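PDB 4PXE: ureidoglycolate hydrolase from Arabidopsis thaliana, which hydrolyses (S)-ureidoglycolate to glyoxylate, ammonium and carbon dioxide with two manganese ions per subunit, completing purine breakdown without releasing urea. Local coordinates for residues Q21-A33 and R40-V54. Numbering follows the deposited sequence. Where two conformers were deposited one is given.
Sequences QNQIDELSSFSDA and RVLYTDKDVSARRYV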
loop_
_atom_site.group_PDB
_atom_site.type_symbol
_atom_site.label_atom_id
_atom_site.label_comp_id
_atom_site.label_asym_id
_atom_site.label_seq_id
_atom_site.Cartn_x
_atom_site.Cartn_y
_atom_site.Cartn_z
ATOM N N GLN A 21 11.469 -18.198 28.632
ATOM C CA GLN A 21 11.984 -17.965 27.289
ATOM C C GLN A 21 11.341 -18.890 26.266
ATOM O O GLN A 21 10.997 -18.464 25.162
ATOM C CB GLN A 21 13.508 -18.120 27.227
ATOM C CG GLN A 21 14.049 -17.880 25.833
ATOM C CD GLN A 21 13.841 -16.458 25.415
ATOM O OE1 GLN A 21 14.013 -15.545 26.223
ATOM N NE2 GLN A 21 13.453 -16.250 24.165
ATOM N N ASN A 22 11.193 -20.161 26.629
ATOM C CA ASN A 22 10.568 -21.123 25.735
ATOM C C ASN A 22 9.132 -20.718 25.403
ATOM O O ASN A 22 8.690 -20.879 24.266
ATOM C CB ASN A 22 10.621 -22.535 26.325
ATOM C CG ASN A 22 12.036 -23.083 26.404
ATOM O OD1 ASN A 22 12.958 -22.555 25.777
ATOM N ND2 ASN A 22 12.212 -24.153 27.171
ATOM N N GLN A 23 8.413 -20.178 26.389
ATOM C CA GLN A 23 7.046 -19.705 26.150
ATOM C C GLN A 23 7.014 -18.492 25.218
ATOM O O GLN A 23 6.148 -18.392 24.346
ATOM C CB GLN A 23 6.345 -19.404 27.469
ATOM C CG GLN A 23 6.103 -20.666 28.289
ATOM C CD GLN A 23 5.522 -20.390 29.661
ATOM O OE1 GLN A 23 5.647 -19.288 30.200
ATOM N NE2 GLN A 23 4.885 -21.396 30.238
ATOM N N ILE A 24 7.975 -17.586 25.389
ATOM C CA ILE A 24 8.114 -16.435 24.502
ATOM C C ILE A 24 8.313 -16.917 23.068
ATOM O O ILE A 24 7.673 -16.431 22.140
ATOM C CB ILE A 24 9.295 -15.525 24.941
ATOM C CG1 ILE A 24 8.955 -14.794 26.245
ATOM C CG2 ILE A 24 9.665 -14.525 23.850
ATOM C CD1 ILE A 24 8.241 -13.475 26.039
ATOM N N ASP A 25 9.179 -17.906 22.897
ATOM C CA ASP A 25 9.462 -18.435 21.566
ATOM C C ASP A 25 8.252 -19.161 20.983
ATOM O O ASP A 25 7.927 -18.972 19.812
ATOM C CB ASP A 25 10.672 -19.374 21.615
ATOM C CG ASP A 25 11.954 -18.651 21.965
ATOM O OD1 ASP A 25 12.015 -17.421 21.768
ATOM O OD2 ASP A 25 12.895 -19.323 22.435
ATOM N N GLU A 26 7.591 -19.987 21.787
ATOM C CA GLU A 26 6.390 -20.672 21.316
ATOM C C GLU A 26 5.304 -19.692 20.887
ATOM O O GLU A 26 4.708 -19.846 19.813
ATOM C CB GLU A 26 5.869 -21.655 22.367
ATOM C CG GLU A 26 6.782 -22.866 22.526
ATOM C CD GLU A 26 6.272 -23.891 23.517
ATOM O OE1 GLU A 26 5.278 -23.620 24.224
ATOM O OE2 GLU A 26 6.883 -24.982 23.596
ATOM N N LEU A 27 5.059 -18.670 21.700
ATOM C CA LEU A 27 4.038 -17.689 21.338
ATOM C C LEU A 27 4.373 -16.961 20.028
ATOM O O LEU A 27 3.483 -16.636 19.238
ATOM C CB LEU A 27 3.804 -16.690 22.472
ATOM C CG LEU A 27 2.460 -15.965 22.385
ATOM C CD1 LEU A 27 1.311 -16.910 22.726
ATOM C CD2 LEU A 27 2.430 -14.753 23.287
ATOM N N SER A 28 5.657 -16.720 19.786
ATOM C CA SER A 28 6.081 -16.009 18.586
ATOM C C SER A 28 5.795 -16.784 17.300
ATOM O O SER A 28 5.820 -16.202 16.209
ATOM C CB SER A 28 7.570 -15.647 18.664
ATOM O OG SER A 28 8.401 -16.762 18.374
ATOM N N SER A 29 5.524 -18.085 17.425
ATOM C CA SER A 29 5.195 -18.888 16.245
ATOM C C SER A 29 3.814 -18.556 15.681
ATOM O O SER A 29 3.536 -18.861 14.525
ATOM C CB SER A 29 5.285 -20.382 16.565
ATOM O OG SER A 29 4.197 -20.805 17.362
ATOM N N PHE A 30 2.956 -17.939 16.496
ATOM C CA PHE A 30 1.628 -17.524 16.040
ATOM C C PHE A 30 1.744 -16.167 15.357
ATOM O O PHE A 30 1.483 -15.125 15.951
ATOM C CB PHE A 30 0.634 -17.477 17.199
ATOM C CG PHE A 30 0.540 -18.767 17.969
ATOM C CD1 PHE A 30 0.187 -19.946 17.330
ATOM C CD2 PHE A 30 0.814 -18.800 19.324
ATOM C CE1 PHE A 30 0.099 -21.136 18.039
ATOM C CE2 PHE A 30 0.726 -19.980 20.034
ATOM C CZ PHE A 30 0.375 -21.152 19.388
ATOM N N SER A 31 2.133 -16.201 14.093
ATOM C CA SER A 31 2.559 -14.998 13.395
ATOM C C SER A 31 2.248 -15.069 11.914
ATOM O O SER A 31 2.413 -16.124 11.294
ATOM C CB SER A 31 4.068 -14.831 13.573
ATOM O OG SER A 31 4.552 -13.725 12.845
ATOM N N ASP A 32 1.844 -13.936 11.349
ATOM C CA ASP A 32 1.658 -13.832 9.904
ATOM C C ASP A 32 2.928 -13.393 9.170
ATOM O O ASP A 32 2.951 -13.336 7.941
ATOM C CB ASP A 32 0.486 -12.905 9.574
ATOM C CG ASP A 32 -0.857 -13.589 9.746
ATOM O OD1 ASP A 32 -0.961 -14.792 9.417
ATOM O OD2 ASP A 32 -1.804 -12.932 10.223
ATOM N N ALA A 33 3.975 -13.082 9.928
ATOM C CA ALA A 33 5.290 -12.787 9.365
ATOM C C ALA A 33 6.247 -13.926 9.702
ATOM O O ALA A 33 6.143 -14.530 10.764
ATOM C CB ALA A 33 5.821 -11.473 9.923
ATOM N N ARG A 40 0.896 -10.056 14.500
ATOM C CA ARG A 40 -0.266 -10.726 15.084
ATOM C C ARG A 40 -1.345 -9.715 15.402
ATOM O O ARG A 40 -1.261 -8.976 16.381
ATOM C CB ARG A 40 0.117 -11.542 16.322
ATOM C CG ARG A 40 -1.063 -12.306 16.899
ATOM C CD ARG A 40 -0.611 -13.381 17.875
ATOM N NE ARG A 40 0.155 -12.830 18.989
ATOM C CZ ARG A 40 1.411 -13.166 19.280
ATOM N NH1 ARG A 40 2.073 -14.051 18.539
ATOM N NH2 ARG A 40 2.009 -12.613 20.324
ATOM N N VAL A 41 -2.364 -9.690 14.551
ATOM C CA VAL A 41 -3.366 -8.646 14.586
ATOM C C VAL A 41 -4.662 -9.105 15.242
ATOM O O VAL A 41 -5.097 -10.251 15.064
ATOM C CB VAL A 41 -3.630 -8.144 13.145
ATOM C CG1 VAL A 41 -4.679 -7.052 13.135
ATOM C CG2 VAL A 41 -2.328 -7.646 12.533
ATOM N N LEU A 42 -5.240 -8.196 16.027
ATOM C CA LEU A 42 -6.524 -8.375 16.696
ATOM C C LEU A 42 -7.552 -9.156 15.879
ATOM O O LEU A 42 -7.855 -8.782 14.747
ATOM C CB LEU A 42 -7.095 -6.998 17.059
ATOM C CG LEU A 42 -8.515 -6.913 17.614
ATOM C CD1 LEU A 42 -8.629 -7.728 18.894
ATOM C CD2 LEU A 42 -8.876 -5.473 17.870
ATOM N N TYR A 43 -8.047 -10.242 16.482
ATOM C CA TYR A 43 -9.144 -11.089 15.982
ATOM C C TYR A 43 -8.825 -11.976 14.773
ATOM O O TYR A 43 -9.703 -12.683 14.281
ATOM C CB TYR A 43 -10.428 -10.283 15.716
ATOM C CG TYR A 43 -11.068 -9.601 16.911
ATOM C CD1 TYR A 43 -11.053 -10.179 18.179
ATOM C CD2 TYR A 43 -11.714 -8.380 16.759
ATOM C CE1 TYR A 43 -11.658 -9.542 19.260
ATOM C CE2 TYR A 43 -12.315 -7.738 17.818
ATOM C CZ TYR A 43 -12.296 -8.321 19.073
ATOM O OH TYR A 43 -12.900 -7.655 20.120
ATOM N N THR A 44 -7.589 -11.947 14.278
ATOM C CA THR A 44 -7.193 -12.883 13.237
ATOM C C THR A 44 -6.979 -14.279 13.812
ATOM O O THR A 44 -6.978 -14.472 15.030
ATOM C CB THR A 44 -5.900 -12.445 12.548
ATOM O OG1 THR A 44 -4.844 -12.418 13.520
ATOM C CG2 THR A 44 -6.064 -11.053 11.919
ATOM N N ASP A 45 -6.782 -15.250 12.925
ATOM C CA ASP A 45 -6.524 -16.626 13.341
ATOM C C ASP A 45 -5.293 -16.754 14.252
ATOM O O ASP A 45 -5.325 -17.492 15.241
ATOM C CB ASP A 45 -6.439 -17.573 12.133
ATOM C CG ASP A 45 -5.262 -17.275 11.222
ATOM O OD1 ASP A 45 -4.810 -16.110 11.168
ATOM O OD2 ASP A 45 -4.791 -18.217 10.547
ATOM N N LYS A 46 -4.227 -16.024 13.933
ATOM C CA LYS A 46 -3.027 -16.033 14.775
ATOM C C LYS A 46 -3.317 -15.485 16.173
ATOM O O LYS A 46 -2.811 -16.014 17.166
ATOM C CB LYS A 46 -1.892 -15.235 14.117
ATOM C CG LYS A 46 -1.525 -15.689 12.702
ATOM C CD LYS A 46 -1.274 -17.189 12.653
ATOM C CE LYS A 46 -0.807 -17.629 11.266
ATOM N NZ LYS A 46 -1.808 -17.315 10.218
ATOM N N ASP A 47 -4.121 -14.426 16.254
ATOM C CA ASP A 47 -4.535 -13.870 17.541
ATOM C C ASP A 47 -5.310 -14.900 18.356
ATOM O O ASP A 47 -5.058 -15.079 19.551
ATOM C CB ASP A 47 -5.391 -12.614 17.336
ATOM C CG ASP A 47 -5.791 -11.941 18.644
ATOM O OD1 ASP A 47 -4.969 -11.894 19.579
ATOM O OD2 ASP A 47 -6.930 -11.442 18.739
ATOM N N VAL A 48 -6.247 -15.584 17.700
ATOM C CA VAL A 48 -7.046 -16.606 18.366
ATOM C C VAL A 48 -6.161 -17.737 18.923
ATOM O O VAL A 48 -6.352 -18.180 20.058
ATOM C CB VAL A 48 -8.161 -17.156 17.431
ATOM C CG1 VAL A 48 -8.862 -18.361 18.076
ATOM C CG2 VAL A 48 -9.169 -16.063 17.108
ATOM N N SER A 49 -5.183 -18.181 18.138
ATOM C CA SER A 49 -4.238 -19.204 18.595
ATOM C C SER A 49 -3.442 -18.749 19.821
ATOM O O SER A 49 -3.242 -19.515 20.770
ATOM C CB SER A 49 -3.279 -19.590 17.470
ATOM O OG SER A 49 -3.974 -20.239 16.423
ATOM N N ALA A 50 -3.003 -17.498 19.806
ATOM C CA ALA A 50 -2.252 -16.943 20.928
ATOM C C ALA A 50 -3.120 -16.783 22.180
ATOM O O ALA A 50 -2.658 -17.061 23.292
ATOM C CB ALA A 50 -1.623 -15.617 20.537
ATOM N N ARG A 51 -4.372 -16.344 22.009
ATOM C CA ARG A 51 -5.312 -16.272 23.140
ATOM C C ARG A 51 -5.477 -17.638 23.800
ATOM O O ARG A 51 -5.485 -17.748 25.024
ATOM C CB ARG A 51 -6.694 -15.792 22.675
ATOM C CG ARG A 51 -6.760 -14.355 22.174
ATOM C CD ARG A 51 -8.137 -14.056 21.557
ATOM N NE ARG A 51 -8.123 -12.708 21.005
ATOM C CZ ARG A 51 -8.524 -11.623 21.652
ATOM N NH1 ARG A 51 -9.041 -11.715 22.866
ATOM N NH2 ARG A 51 -8.408 -10.439 21.073
ATOM N N ARG A 52 -5.624 -18.668 22.972
ATOM C CA ARG A 52 -5.822 -20.020 23.478
ATOM C C ARG A 52 -4.595 -20.501 24.249
ATOM O O ARG A 52 -4.725 -21.130 25.298
ATOM C CB ARG A 52 -6.175 -20.971 22.333
ATOM C CG ARG A 52 -7.519 -20.644 21.679
ATOM C CD ARG A 52 -7.750 -21.448 20.411
ATOM N NE ARG A 52 -7.657 -22.887 20.632
ATOM C CZ ARG A 52 -8.685 -23.661 20.975
ATOM N NH1 ARG A 52 -9.888 -23.130 21.141
ATOM N NH2 ARG A 52 -8.508 -24.963 21.154
ATOM N N TYR A 53 -3.409 -20.182 23.734
ATOM C CA TYR A 53 -2.159 -20.557 24.380
ATOM C C TYR A 53 -2.081 -19.924 25.768
ATOM O O TYR A 53 -1.770 -20.596 26.748
ATOM C CB TYR A 53 -0.978 -20.113 23.505
ATOM C CG TYR A 53 0.389 -20.500 24.022
ATOM C CD1 TYR A 53 1.053 -19.697 24.941
ATOM C CD2 TYR A 53 1.028 -21.648 23.575
ATOM C CE1 TYR A 53 2.317 -20.037 25.410
ATOM C CE2 TYR A 53 2.291 -21.996 24.039
ATOM C CZ TYR A 53 2.925 -21.181 24.957
ATOM O OH TYR A 53 4.177 -21.515 25.422
ATOM N N VAL A 54 -2.402 -18.636 25.852
ATOM C CA VAL A 54 -2.381 -17.926 27.126
ATOM C C VAL A 54 -3.446 -18.434 28.113
ATOM O O VAL A 54 -3.164 -18.640 29.294
ATOM C CB VAL A 54 -2.516 -16.394 26.922
ATOM C CG1 VAL A 54 -2.695 -15.696 28.254
ATOM C CG2 VAL A 54 -1.284 -15.848 26.204
HETATM O O HOH W 1 -2.318 -11.729 12.438
HETATM O O HOH W 2 -4.224 -13.773 9.576
#
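The F30 ring lies against the first turns of helix 45-54. S49 covers one face, its CB 3.9 Å from the centroid of the F30 ring in a CH-pi contact, and the opposite face carries OG of S29. At the ring edge, in plane, sit L27 CD1 and CD2 of Y53; the two aromatic planes are inclined at 63°. The Y53 ring is met at its own edge by the E26 carboxylate, turned nearly perpendicular to it, and Y53 OH donates to E26 OE1 over 2.7 Å, reaching the anti side of that oxygen. With CG anti to the backbone N (chi1 -177°), Y53 extends towards helix 21-28, where L27 CD1 packs 3.6 Å from Y53 CD1 and also reaches A50. The helices run nearly antiparallel, at 154°, with axes 10.6 Å apart.

Beyond the aromatic patch, the R40 guanidinium receives F30 O at its edge, NH1 donating to that carbonyl over 2.9 Å. Its NH2 is hydrogen-bonded to the carbonyl of I93, next to the manganese ligand H92, so this arginine ties the turn that follows helix 21-28 to the segment carrying H92. K46, bent at chi2 and chi4, folds its chain past S31, and its NZ forms salt bridges with both carboxylates, 2.8 Å to D32 OD1 on the syn side and 3.1 Å to D45 OD2. A methionine in place of K46 would probably leave D32 and D45, whose OD1 atoms are 4.4 Å apart, facing each other without the shared cation. Two waters also hold D32 OD2, linking it to V41 N, T44 OG1 and D45 OD1. An apolar centre of L27, F30, A50 and Y53 is thus flanked by the Y53-E26 hydrogen bond at one end and a charged, hydrated cluster at the other, where the lysine probably offsets the repulsion between two carboxylates.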